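Local structure of Serine/threonine-protein kinase Tel1 (Chaetomium thermophilum, 6SKY) at residues L2444-K2447 with L2448-D2451; W2735-K2738 with R2739-T2743. The protein probably phosphorylates serine and threonine residues that precede glutamine, using ATP, to switch on checkpoint signalling when DNA is damaged. All blocks are in the same frame, centred on the assembly; numbering follows the deposited sequence.

Contacts 1 and 2 are both local, each joining side chains one turn apart on a single helix, and they share no element: residues 2444-2451 start helix 2444-2459 in the FAT region, while residues 2735-2743 run along helix 2732-2755 of the kinase region. Their centres lie about 50 Å apart. Contact 1, far from the middle of the chain, is only partly buried, and its side chains meet as hydrocarbon against hydrocarbon. Contact 2 sits near the middle and is largely buried. There threonine hydroxyls bond back to the helix carbonyls, and an arginine lies against a tryptophan on its way to a glutamate of a FAT helix.

Contact 1 of 2, residues L2444-K2447 with L2448-D2451; sequences LFQK and LLID
Leu2444 and Phe2445 both send CG away from the backbone N and in beside the carbonyl carbon (chi1 -179° and 175°), which carries their ends forward to the residues one turn on. Leu2448 turns the other way, with CG beside its own N, and its branch comes back over the preceding turn, which carries Leu2444 O. Here Leu2444 CG meets Leu2448 CD1 at 4.1 Å, the two side chains slanting across one another. The second pair runs alongside: Phe2445 and Leu2449 point the same way, and Leu2449 CD2 comes obliquely to the ring, 3.7 Å from Phe2445 CE1. In the plane of that ring, at its edge, lies Gln2446 OE1, and Trp2402 of helix 2394-2404 packs edge-to-face with the same phenylalanine. Leu2448 also touches Trp2402, and Lys2416 of helix 2409-2418. With an alanine here in place of Leu2448, the CD1 contact to Leu2444 would be gone, and a gap would probably open toward Trp2402 and Lys2416. The backbone bonds from Leu2448 N to Leu2444 O (3.0 Å), Leu2449 N to Phe2445 O and Ile2450 N to Gln2446 O are those of a regular alpha-helix. The apolar face of Leu2444, Phe2445 and Leu2448, set against helices 2394-2404 and 2409-2418, is the helix-on-helix packing of an alpha-solenoid, here in the FAT region.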
loop_
_atom_site.group_PDB
_atom_site.type_symbol
_atom_site.label_atom_id
_atom_site.label_comp_id
_atom_site.label_asym_id
_atom_site.label_seq_id
_atom_site.Cartn_x
_atom_site.Cartn_y
_atom_site.Cartn_z
ATOM N N LEU A 2444 36.950 -35.863 -7.815
ATOM C CA LEU A 2444 35.883 -36.234 -6.896
ATOM C C LEU A 2444 34.536 -35.739 -7.398
ATOM O O LEU A 2444 33.521 -36.428 -7.252
ATOM C CB LEU A 2444 36.170 -35.690 -5.501
ATOM C CG LEU A 2444 35.131 -36.029 -4.434
ATOM C CD1 LEU A 2444 34.901 -37.518 -4.362
ATOM C CD2 LEU A 2444 35.568 -35.508 -3.098
ATOM N N PHE A 2445 34.509 -34.552 -7.998
ATOM C CA PHE A 2445 33.269 -34.044 -8.562
ATOM C C PHE A 2445 32.693 -35.014 -9.577
ATOM O O PHE A 2445 31.485 -35.255 -9.597
ATOM C CB PHE A 2445 33.501 -32.684 -9.203
ATOM C CG PHE A 2445 32.303 -32.139 -9.909
ATOM C CD1 PHE A 2445 32.196 -32.221 -11.273
ATOM C CD2 PHE A 2445 31.289 -31.539 -9.209
ATOM C CE1 PHE A 2445 31.103 -31.724 -11.918
ATOM C CE2 PHE A 2445 30.200 -31.041 -9.859
ATOM C CZ PHE A 2445 30.108 -31.138 -11.209
ATOM N N GLN A 2446 33.542 -35.602 -10.415
ATOM C CA GLN A 2446 33.028 -36.526 -11.414
ATOM C C GLN A 2446 32.638 -37.859 -10.801
ATOM O O GLN A 2446 31.678 -38.483 -11.253
ATOM C CB GLN A 2446 34.045 -36.726 -12.529
ATOM C CG GLN A 2446 34.350 -35.471 -13.298
ATOM C CD GLN A 2446 33.143 -34.914 -14.006
ATOM O OE1 GLN A 2446 33.059 -33.719 -14.258
ATOM N NE2 GLN A 2446 32.205 -35.781 -14.347
ATOM N N LYS A 2447 33.338 -38.306 -9.765
ATOM C CA LYS A 2447 32.944 -39.554 -9.131
ATOM C C LYS A 2447 31.622 -39.417 -8.396
ATOM O O LYS A 2447 30.918 -40.412 -8.208
ATOM C CB LYS A 2447 34.035 -40.032 -8.183
ATOM C CG LYS A 2447 35.283 -40.471 -8.899
ATOM C CD LYS A 2447 36.306 -41.018 -7.937
ATOM C CE LYS A 2447 37.421 -41.724 -8.683
ATOM N NZ LYS A 2447 38.344 -42.423 -7.754
ATOM N N LEU A 2448 31.268 -38.205 -7.976
ATOM C CA LEU A 2448 29.957 -37.989 -7.378
ATOM C C LEU A 2448 28.887 -37.793 -8.439
ATOM O O LEU A 2448 27.775 -38.313 -8.308
ATOM C CB LEU A 2448 29.993 -36.782 -6.448
ATOM C CG LEU A 2448 30.927 -36.843 -5.249
ATOM C CD1 LEU A 2448 31.064 -35.477 -4.647
ATOM C CD2 LEU A 2448 30.388 -37.803 -4.236
ATOM N N LEU A 2449 29.214 -37.068 -9.506
ATOM C CA LEU A 2449 28.230 -36.781 -10.539
ATOM C C LEU A 2449 27.851 -38.031 -11.315
ATOM O O LEU A 2449 26.674 -38.243 -11.625
ATOM C CB LEU A 2449 28.776 -35.711 -11.474
ATOM C CG LEU A 2449 27.802 -35.120 -12.475
ATOM C CD1 LEU A 2449 26.583 -34.635 -11.759
ATOM C CD2 LEU A 2449 28.457 -33.992 -13.193
ATOM N N ILE A 2450 28.827 -38.877 -11.637
ATOM C CA ILE A 2450 28.534 -40.094 -12.380
ATOM C C ILE A 2450 27.718 -41.057 -11.532
ATOM O O ILE A 2450 26.802 -41.718 -12.030
ATOM C CB ILE A 2450 29.845 -40.721 -12.875
ATOM C CG1 ILE A 2450 30.321 -39.973 -14.115
ATOM C CG2 ILE A 2450 29.668 -42.188 -13.161
ATOM C CD1 ILE A 2450 31.665 -40.398 -14.602
ATOM N N ASP A 2451 28.004 -41.122 -10.234
ATOM C CA ASP A 2451 27.238 -42.000 -9.362
ATOM C C ASP A 2451 25.812 -41.501 -9.193
ATOM O O ASP A 2451 24.869 -42.297 -9.172
ATOM C CB ASP A 2451 27.934 -42.120 -8.014
ATOM C CG ASP A 2451 27.311 -43.170 -7.130
ATOM O OD1 ASP A 2451 27.143 -44.313 -7.598
ATOM O OD2 ASP A 2451 26.999 -42.862 -5.963
#

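Contact 2 of 2, residues W2735-K2738 with R2739-T2743; sequences WFQK and RTNYT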
loop_
_atom_site.group_PDB
_atom_site.type_symbol
_atom_site.label_atom_id
_atom_site.label_comp_id
_atom_site.label_asym_id
_atom_site.label_seq_id
_atom_site.Cartn_x
_atom_site.Cartn_y
_atom_site.Cartn_z
ATOM N N TRP A 2735 -20.061 -23.034 -24.633
ATOM C CA TRP A 2735 -19.466 -21.942 -25.390
ATOM C C TRP A 2735 -18.796 -20.933 -24.473
ATOM O O TRP A 2735 -17.645 -20.546 -24.696
ATOM C CB TRP A 2735 -20.543 -21.277 -26.238
ATOM C CG TRP A 2735 -20.181 -19.975 -26.861
ATOM C CD1 TRP A 2735 -19.506 -19.784 -28.017
ATOM C CD2 TRP A 2735 -20.527 -18.674 -26.383
ATOM N NE1 TRP A 2735 -19.386 -18.451 -28.283
ATOM C CE2 TRP A 2735 -20.005 -17.747 -27.290
ATOM C CE3 TRP A 2735 -21.216 -18.205 -25.267
ATOM C CZ2 TRP A 2735 -20.155 -16.387 -27.123
ATOM C CZ3 TRP A 2735 -21.353 -16.860 -25.102
ATOM C CH2 TRP A 2735 -20.830 -15.965 -26.022
ATOM N N PHE A 2736 -19.496 -20.502 -23.426
ATOM C CA PHE A 2736 -18.932 -19.496 -22.537
ATOM C C PHE A 2736 -17.711 -20.026 -21.802
ATOM O O PHE A 2736 -16.696 -19.328 -21.683
ATOM C CB PHE A 2736 -19.993 -19.023 -21.553
ATOM C CG PHE A 2736 -19.536 -17.917 -20.669
ATOM C CD1 PHE A 2736 -19.322 -16.664 -21.176
ATOM C CD2 PHE A 2736 -19.308 -18.132 -19.335
ATOM C CE1 PHE A 2736 -18.892 -15.659 -20.374
ATOM C CE2 PHE A 2736 -18.882 -17.123 -18.537
ATOM C CZ PHE A 2736 -18.674 -15.889 -19.056
ATOM N N GLN A 2737 -17.772 -21.266 -21.328
ATOM C CA GLN A 2737 -16.627 -21.814 -20.615
ATOM C C GLN A 2737 -15.410 -21.958 -21.522
ATOM O O GLN A 2737 -14.284 -21.656 -21.117
ATOM C CB GLN A 2737 -17.000 -23.152 -20.002
ATOM C CG GLN A 2737 -15.947 -23.725 -19.118
ATOM C CD GLN A 2737 -16.080 -25.215 -18.998
ATOM O OE1 GLN A 2737 -17.136 -25.775 -19.273
ATOM N NE2 GLN A 2737 -15.001 -25.876 -18.600
ATOM N N LYS A 2738 -15.609 -22.403 -22.758
ATOM C CA LYS A 2738 -14.476 -22.608 -23.648
ATOM C C LYS A 2738 -13.879 -21.297 -24.120
ATOM O O LYS A 2738 -12.663 -21.201 -24.300
ATOM C CB LYS A 2738 -14.893 -23.446 -24.844
ATOM C CG LYS A 2738 -15.488 -24.772 -24.497
ATOM C CD LYS A 2738 -14.622 -25.553 -23.592
ATOM C CE LYS A 2738 -15.099 -26.967 -23.488
ATOM N NZ LYS A 2738 -16.112 -27.109 -22.444
ATOM N N ARG A 2739 -14.702 -20.276 -24.328
ATOM C CA ARG A 2739 -14.150 -18.981 -24.689
ATOM C C ARG A 2739 -13.376 -18.366 -23.534
ATOM O O ARG A 2739 -12.350 -17.710 -23.753
ATOM C CB ARG A 2739 -15.264 -18.061 -25.145
ATOM C CG ARG A 2739 -14.847 -17.118 -26.214
ATOM C CD ARG A 2739 -15.927 -16.126 -26.486
ATOM N NE ARG A 2739 -16.306 -15.420 -25.275
ATOM C CZ ARG A 2739 -17.167 -14.418 -25.248
ATOM N NH1 ARG A 2739 -17.467 -13.823 -24.109
ATOM N NH2 ARG A 2739 -17.720 -14.005 -26.371
ATOM N N THR A 2740 -13.821 -18.588 -22.299
ATOM C CA THR A 2740 -13.029 -18.141 -21.158
ATOM C C THR A 2740 -11.705 -18.884 -21.066
ATOM O O THR A 2740 -10.680 -18.283 -20.737
ATOM C CB THR A 2740 -13.825 -18.309 -19.875
ATOM O OG1 THR A 2740 -15.058 -17.604 -20.000
ATOM C CG2 THR A 2740 -13.077 -17.740 -18.722
ATOM N N ASN A 2741 -11.702 -20.190 -21.337
ATOM C CA ASN A 2741 -10.448 -20.939 -21.360
ATOM C C ASN A 2741 -9.484 -20.378 -22.386
ATOM O O ASN A 2741 -8.286 -20.245 -22.119
ATOM C CB ASN A 2741 -10.706 -22.405 -21.666
ATOM C CG ASN A 2741 -11.219 -23.163 -20.490
ATOM O OD1 ASN A 2741 -11.243 -22.659 -19.377
ATOM N ND2 ASN A 2741 -11.622 -24.396 -20.723
ATOM N N TYR A 2742 -9.982 -20.081 -23.581
ATOM C CA TYR A 2742 -9.147 -19.478 -24.612
ATOM C C TYR A 2742 -8.525 -18.174 -24.135
ATOM O O TYR A 2742 -7.313 -17.973 -24.254
ATOM C CB TYR A 2742 -9.982 -19.260 -25.865
ATOM C CG TYR A 2742 -9.345 -18.418 -26.930
ATOM C CD1 TYR A 2742 -9.617 -17.075 -27.020
ATOM C CD2 TYR A 2742 -8.496 -18.967 -27.855
ATOM C CE1 TYR A 2742 -9.054 -16.311 -27.968
ATOM C CE2 TYR A 2742 -7.932 -18.203 -28.811
ATOM C CZ TYR A 2742 -8.218 -16.874 -28.864
ATOM O OH TYR A 2742 -7.655 -16.091 -29.828
ATOM N N THR A 2743 -9.344 -17.272 -23.593
ATOM C CA THR A 2743 -8.824 -15.973 -23.176
ATOM C C THR A 2743 -7.799 -16.107 -22.058
ATOM O O THR A 2743 -6.766 -15.431 -22.069
ATOM C CB THR A 2743 -9.966 -15.067 -22.740
ATOM O OG1 THR A 2743 -11.013 -15.119 -23.707
ATOM C CG2 THR A 2743 -9.500 -13.664 -22.644
#
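Helix 2732-2755 of the PI3/PI4-kinase region carries this contact, one face of it packed against helix 1884-1898 of the FAT region. Trp2735 and Arg2739, one turn apart, lie side by side and point the same way. Trp2735 CH2 sits over one face of the Arg2739 guanidinium, toward its rim, and Arg2739 NH2 comes obliquely to the indole, 3.5 Å from Trp2735 CZ2. The two planes stand 54° apart, so the groups do not stack flat. A bend at chi3 (56°) turns the end of the arginine back toward the indole, and NH2 goes on to a salt bridge with Glu1892. Next along the helix, Thr2740 holds OG1 beside its own backbone N (chi1 -56°), from where the hydroxyl donates to Phe2736 O at 2.9 Å. Thr2740 N also gives its hydrogen to Phe2736 O, at 3.0 Å, and the two donors arrive from opposite faces of the carbonyl plane. The same OG1 stands over the centre of the Phe2736 ring, 4.1 Å from Phe2736 CZ. Thr2743 repeats the grip, its OG1 donating to Arg2739 O at 2.9 Å. Asn2741 N bonds Gln2737 O, while its ND2 reaches Thr2772 O. The buried threonine hydroxyls are thus satisfied by carbonyls of their own helix, and the arginine charge, flanked by an aromatic ring, is probably balanced by Glu1892 across the FAT-kinase interface.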